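Local structure of microcompartments protein (Halothece sp. PCC 7418, 5VGU) at residues G34-G39 / T44-G49; G28-V33 / K55-A60. The protein probably builds part of the beta-carboxysome shell as CcmK4, a BMC-domain protein that assembles into hexameric tiles and can also form mixed hexamers with CcmK3. All coordinates share one frame; numbering follows the deposited sequence.

Contact 1: residues G34-G39 / T44-G49; sequences GYIRAG and TIIIRG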
loop_
_atom_site.group_PDB
_atom_site.type_symbol
_atom_site.label_atom_id
_atom_site.label_comp_id
_atom_site.label_asym_id
_atom_site.label_seq_id
_atom_site.Cartn_x
_atom_site.Cartn_y
_atom_site.Cartn_z
ATOM N N GLY A 34 -13.401 1.740 -15.149
ATOM C CA GLY A 34 -12.787 1.702 -13.829
ATOM C C GLY A 34 -11.347 2.164 -13.871
ATOM O O GLY A 34 -10.781 2.445 -14.936
ATOM N N TYR A 35 -10.774 2.289 -12.673
ATOM C CA TYR A 35 -9.364 2.605 -12.517
ATOM C C TYR A 35 -8.816 1.826 -11.328
ATOM O O TYR A 35 -9.566 1.354 -10.461
ATOM C CB TYR A 35 -9.120 4.119 -12.331
ATOM C CG TYR A 35 -9.272 4.656 -10.909
ATOM C CD1 TYR A 35 -10.529 4.751 -10.320
ATOM C CD2 TYR A 35 -8.166 5.095 -10.175
ATOM C CE1 TYR A 35 -10.685 5.257 -9.033
ATOM C CE2 TYR A 35 -8.312 5.603 -8.881
ATOM C CZ TYR A 35 -9.571 5.671 -8.317
ATOM O OH TYR A 35 -9.745 6.169 -7.031
ATOM N N ILE A 36 -7.487 1.706 -11.296
ATOM C CA ILE A 36 -6.761 0.981 -10.257
ATOM C C ILE A 36 -5.665 1.882 -9.709
ATOM O O ILE A 36 -4.898 2.461 -10.478
ATOM C CB ILE A 36 -6.107 -0.321 -10.783
ATOM C CG1 ILE A 36 -7.071 -1.164 -11.608
ATOM C CG2 ILE A 36 -5.530 -1.132 -9.615
ATOM C CD1 ILE A 36 -6.390 -2.381 -12.273
ATOM N N ARG A 37 -5.553 1.959 -8.381
ATOM C CA ARG A 37 -4.331 2.450 -7.749
ATOM C C ARG A 37 -3.343 1.299 -7.705
ATOM O O ARG A 37 -3.514 0.368 -6.914
ATOM C CB ARG A 37 -4.597 2.941 -6.330
ATOM C CG ARG A 37 -5.526 4.080 -6.218
ATOM C CD ARG A 37 -5.434 4.661 -4.798
ATOM N NE ARG A 37 -5.716 3.638 -3.795
ATOM C CZ ARG A 37 -5.627 3.823 -2.481
ATOM N NH1 ARG A 37 -5.255 5.000 -1.989
ATOM N NH2 ARG A 37 -5.910 2.822 -1.658
ATOM N N ALA A 38 -2.315 1.350 -8.548
ATOM C CA ALA A 38 -1.425 0.214 -8.718
ATOM C C ALA A 38 -0.306 0.190 -7.695
ATOM O O ALA A 38 0.410 -0.818 -7.608
ATOM C CB ALA A 38 -0.833 0.197 -10.134
ATOM N N GLY A 39 -0.173 1.247 -6.910
ATOM C CA GLY A 39 0.966 1.456 -6.046
ATOM C C GLY A 39 2.066 2.234 -6.746
ATOM O O GLY A 39 2.115 2.345 -7.974
ATOM N N THR A 44 -3.962 3.002 -13.168
ATOM C CA THR A 44 -4.394 2.275 -14.355
ATOM C C THR A 44 -5.832 2.653 -14.673
ATOM O O THR A 44 -6.677 2.675 -13.778
ATOM C CB THR A 44 -4.319 0.745 -14.142
ATOM O OG1 THR A 44 -3.097 0.384 -13.493
ATOM C CG2 THR A 44 -4.439 -0.007 -15.441
ATOM N N ILE A 45 -6.138 2.894 -15.947
ATOM C CA ILE A 45 -7.525 3.072 -16.354
ATOM C C ILE A 45 -7.864 2.006 -17.389
ATOM O O ILE A 45 -6.991 1.519 -18.110
ATOM C CB ILE A 45 -7.825 4.482 -16.898
ATOM C CG1 ILE A 45 -6.769 4.921 -17.935
ATOM C CG2 ILE A 45 -7.936 5.478 -15.731
ATOM C CD1 ILE A 45 -7.100 6.223 -18.620
ATOM N N ILE A 46 -9.152 1.665 -17.461
ATOM C CA ILE A 46 -9.659 0.588 -18.308
ATOM C C ILE A 46 -10.848 1.124 -19.095
ATOM O O ILE A 46 -11.816 1.635 -18.515
ATOM C CB ILE A 46 -10.075 -0.652 -17.495
ATOM C CG1 ILE A 46 -8.880 -1.196 -16.689
ATOM C CG2 ILE A 46 -10.609 -1.731 -18.413
ATOM C CD1 ILE A 46 -8.817 -0.656 -15.303
ATOM N N ILE A 47 -10.806 0.955 -20.408
ATOM C CA ILE A 47 -11.922 1.331 -21.260
ATOM C C ILE A 47 -12.406 0.081 -21.984
ATOM O O ILE A 47 -11.656 -0.874 -22.174
ATOM C CB ILE A 47 -11.582 2.437 -22.290
ATOM C CG1 ILE A 47 -10.383 2.028 -23.152
ATOM C CG2 ILE A 47 -11.314 3.750 -21.603
ATOM C CD1 ILE A 47 -10.142 2.933 -24.350
ATOM N N ARG A 48 -13.676 0.110 -22.386
ATOM C CA ARG A 48 -14.280 -0.933 -23.201
ATOM C C ARG A 48 -14.992 -0.308 -24.387
ATOM O O ARG A 48 -15.529 0.803 -24.301
ATOM C CB ARG A 48 -15.292 -1.758 -22.417
ATOM C CG ARG A 48 -14.718 -2.440 -21.160
ATOM C CD ARG A 48 -13.673 -3.529 -21.489
ATOM N NE ARG A 48 -14.248 -4.624 -22.252
ATOM C CZ ARG A 48 -14.899 -5.666 -21.752
ATOM N NH1 ARG A 48 -15.081 -5.811 -20.447
ATOM N NH2 ARG A 48 -15.398 -6.575 -22.581
ATOM N N GLY A 49 -15.026 -1.068 -25.471
ATOM C CA GLY A 49 -15.753 -0.675 -26.658
ATOM C C GLY A 49 -15.367 -1.553 -27.830
ATOM O O GLY A 49 -14.603 -2.524 -27.699
#

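Contact 2: residues G28-V33 / K55-A60; sequences GRVTLV and KTAMDA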
loop_
_atom_site.group_PDB
_atom_site.type_symbol
_atom_site.label_atom_id
_atom_site.label_comp_id
_atom_site.label_asym_id
_atom_site.label_seq_id
_atom_site.Cartn_x
_atom_site.Cartn_y
_atom_site.Cartn_z
ATOM N N GLY A 28 -13.011 8.303 -28.816
ATOM C CA GLY A 28 -13.558 7.038 -29.264
ATOM C C GLY A 28 -14.907 6.820 -28.613
ATOM O O GLY A 28 -15.185 7.355 -27.533
ATOM N N ARG A 29 -15.755 6.046 -29.290
ATOM C CA ARG A 29 -17.032 5.600 -28.731
ATOM C C ARG A 29 -16.735 4.466 -27.753
ATOM O O ARG A 29 -16.931 3.278 -28.022
ATOM C CB ARG A 29 -17.986 5.168 -29.841
ATOM C CG ARG A 29 -18.295 6.286 -30.834
ATOM C CD ARG A 29 -19.337 5.857 -31.856
ATOM N NE ARG A 29 -20.668 5.825 -31.252
ATOM C CZ ARG A 29 -21.741 5.277 -31.811
ATOM N NH1 ARG A 29 -21.660 4.704 -33.005
ATOM N NH2 ARG A 29 -22.904 5.308 -31.171
ATOM N N VAL A 30 -16.190 4.863 -26.600
ATOM C CA VAL A 30 -15.747 3.919 -25.587
ATOM C C VAL A 30 -16.289 4.356 -24.238
ATOM O O VAL A 30 -16.661 5.517 -24.032
ATOM C CB VAL A 30 -14.210 3.803 -25.535
ATOM C CG1 VAL A 30 -13.667 3.366 -26.884
ATOM C CG2 VAL A 30 -13.552 5.125 -25.106
ATOM N N THR A 31 -16.304 3.403 -23.308
ATOM C CA THR A 31 -16.731 3.617 -21.935
ATOM C C THR A 31 -15.541 3.389 -21.009
ATOM O O THR A 31 -14.894 2.333 -21.062
ATOM C CB THR A 31 -17.861 2.655 -21.543
ATOM O OG1 THR A 31 -18.978 2.793 -22.435
ATOM C CG2 THR A 31 -18.307 2.910 -20.125
ATOM N N LEU A 32 -15.270 4.369 -20.157
ATOM C CA LEU A 32 -14.333 4.195 -19.062
ATOM C C LEU A 32 -15.056 3.418 -17.975
ATOM O O LEU A 32 -16.091 3.872 -17.483
ATOM C CB LEU A 32 -13.861 5.556 -18.549
ATOM C CG LEU A 32 -12.961 5.547 -17.320
ATOM C CD1 LEU A 32 -11.589 4.971 -17.638
ATOM C CD2 LEU A 32 -12.876 7.009 -16.792
ATOM N N VAL A 33 -14.564 2.223 -17.648
ATOM C CA VAL A 33 -15.272 1.364 -16.704
ATOM C C VAL A 33 -14.665 1.367 -15.300
ATOM O O VAL A 33 -15.371 1.034 -14.331
ATOM C CB VAL A 33 -15.381 -0.083 -17.246
ATOM C CG1 VAL A 33 -16.065 -0.086 -18.596
ATOM C CG2 VAL A 33 -14.048 -0.781 -17.330
ATOM N N LYS A 55 -8.990 1.428 -30.288
ATOM C CA LYS A 55 -7.723 1.853 -30.888
ATOM C C LYS A 55 -7.648 3.370 -30.990
ATOM O O LYS A 55 -6.640 3.984 -30.617
ATOM C CB LYS A 55 -7.545 1.215 -32.271
ATOM C CG LYS A 55 -7.208 -0.252 -32.231
ATOM C CD LYS A 55 -7.233 -0.868 -33.643
ATOM C CE LYS A 55 -6.167 -0.265 -34.560
ATOM N NZ LYS A 55 -6.251 -0.819 -35.938
ATOM N N THR A 56 -8.713 3.989 -31.495
ATOM C CA THR A 56 -8.742 5.440 -31.638
ATOM C C THR A 56 -8.644 6.128 -30.283
ATOM O O THR A 56 -7.914 7.118 -30.127
ATOM C CB THR A 56 -10.022 5.857 -32.355
ATOM O OG1 THR A 56 -10.032 5.264 -33.654
ATOM C CG2 THR A 56 -10.122 7.360 -32.474
ATOM N N ALA A 57 -9.419 5.649 -29.305
ATOM C CA ALA A 57 -9.356 6.228 -27.963
ATOM C C ALA A 57 -7.964 6.080 -27.353
ATOM O O ALA A 57 -7.451 7.013 -26.718
ATOM C CB ALA A 57 -10.404 5.583 -27.060
ATOM N N MET A 58 -7.346 4.906 -27.515
ATOM C CA MET A 58 -6.038 4.686 -26.908
ATOM C C MET A 58 -4.998 5.657 -27.467
ATOM O O MET A 58 -4.172 6.190 -26.722
ATOM C CB MET A 58 -5.599 3.233 -27.133
ATOM C CG MET A 58 -4.266 2.862 -26.510
ATOM S SD MET A 58 -4.274 2.964 -24.699
ATOM C CE MET A 58 -5.737 1.993 -24.298
ATOM N N ASP A 59 -5.002 5.880 -28.781
ATOM C CA ASP A 59 -4.058 6.834 -29.361
ATOM C C ASP A 59 -4.247 8.218 -28.759
ATOM O O ASP A 59 -3.275 8.896 -28.424
ATOM C CB ASP A 59 -4.199 6.894 -30.890
ATOM C CG ASP A 59 -3.656 5.667 -31.578
ATOM O OD1 ASP A 59 -2.842 4.935 -30.967
ATOM O OD2 ASP A 59 -4.014 5.454 -32.755
ATOM N N ALA A 60 -5.495 8.658 -28.623
ATOM C CA ALA A 60 -5.756 9.962 -28.030
ATOM C C ALA A 60 -5.305 10.003 -26.571
ATOM O O ALA A 60 -4.762 11.015 -26.107
ATOM C CB ALA A 60 -7.241 10.295 -28.146
#

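Contact 1: residues G34-G39 / T44-G49
Ile36 and Thr44 face each other as a hydrogen-bonded pair, each taking the other's amide: Ile36 N donates to Thr44 O at 2.8 Å, and Thr44 N returns the bond to Ile36 O at 2.9 Å, nearly straight (169° at the hydrogen). Both donors lie in the plane of the carbonyl they address. The two side chains run alongside each other, with Ile36 CB 4.0 Å from Thr44 CB. Farther along, Ile46 N reaches Gly34 O at 3.1 Å, tilted 28° out of the carbonyl plane. Between these pairs Tyr35 and Ile45 form a non-hydrogen-bonded pair, where a bent CA-H...O contact also brings Tyr35 CA to 3.0 Å from Thr44 O. This is the beta hairpin of strands 30-39 and 42-49 in the BMC domain, and its two faces meet different neighbours. On the face of Tyr35 and Ile45, Tyr35 CB rests 3.8 Å from Ile45 CG2; with CG of Tyr35 set between its own N and carbonyl carbon (chi1 84°), the ring heads away from the partner strand, and the residue packs on Leu90 of a neighbouring subunit. The Ile45 side chain packs on Val17, Ala21 and Met24 of helix 14-27. On the other face, CD1 of Ile46 turns back across the pairing to lie 3.7 Å from Gly34 O, and it also meets Ile36 CG1. Thr44 OG1 shares a hydrogen bond with Glu10 OE1 of strand 5-12, while Ile36 and Thr44 both pack on Phe14 of another subunit.

Contact 2: residues G28-V33 / K55-A60
Gly28 and Ala57 bring a chain turn and a helix together without a backbone hydrogen bond between them, their CA atoms 4.5 Å apart, as the chain leaves helix 14-27 at Gly28 and passes through an inverse gamma turn centred on Arg29 into strand 30-39. The turn is closed by a weak bond from Val30 N to Gly28 O. Having no side chain, Gly28 can lie directly against the helix, with its CA 4.1 Å from the methyl carbon CB of Ala57. Val30 supplies the rest of the contact. Both of its methyls face the single methyl of Ala57, with CG2 at 3.7 Å and CG1 at 3.9 Å from Ala57 CB. The valine torsion (chi1 -59°) places CG1 beside the backbone N and CG2 between N and the carbonyl carbon, and in this setting both branches meet the alanine. The Ala57 methyl, on helix 51-65, is touched by a glycine alpha carbon and both branches of a valine, and Ala57 is also in contact with Met24 of helix 14-27 and Ile47 of strand 42-49. The contact therefore lies where both long helices of the BMC domain pack over one face of its antiparallel sheet. A polar link runs beside this apolar patch, for Glu53, earlier on helix 51-65, accepts a hydrogen bond from Arg29 N through OE1. Everything that touches between the two segments is buried hydrocarbon, consistent with nonpolar packing rather than directional bonding between the turn and strand start on one side and the helix on the other.

Overall arrangement
The two contacts, with centres about 12 Å apart, share strand 30-39, whose start belongs to contact 2 and whose later part belongs to contact 1. Along the chain the order is 28-33, 34-39, 44-49 and 55-60, so the hairpin lies between the two partners of contact 2 in sequence, and helix 51-65 comes after it. Backbone pairing joins them directly, since Arg48 N lies 2.9 Å from Thr31 O and Ile46 O 2.9 Å from Val33 N. Contact 1 knits one margin of the sheet, and contact 2 packs the turn and the start of strand 30-39 against helix 51-65. Both touch the same neighbouring subunit, so this edge lies at a subunit interface.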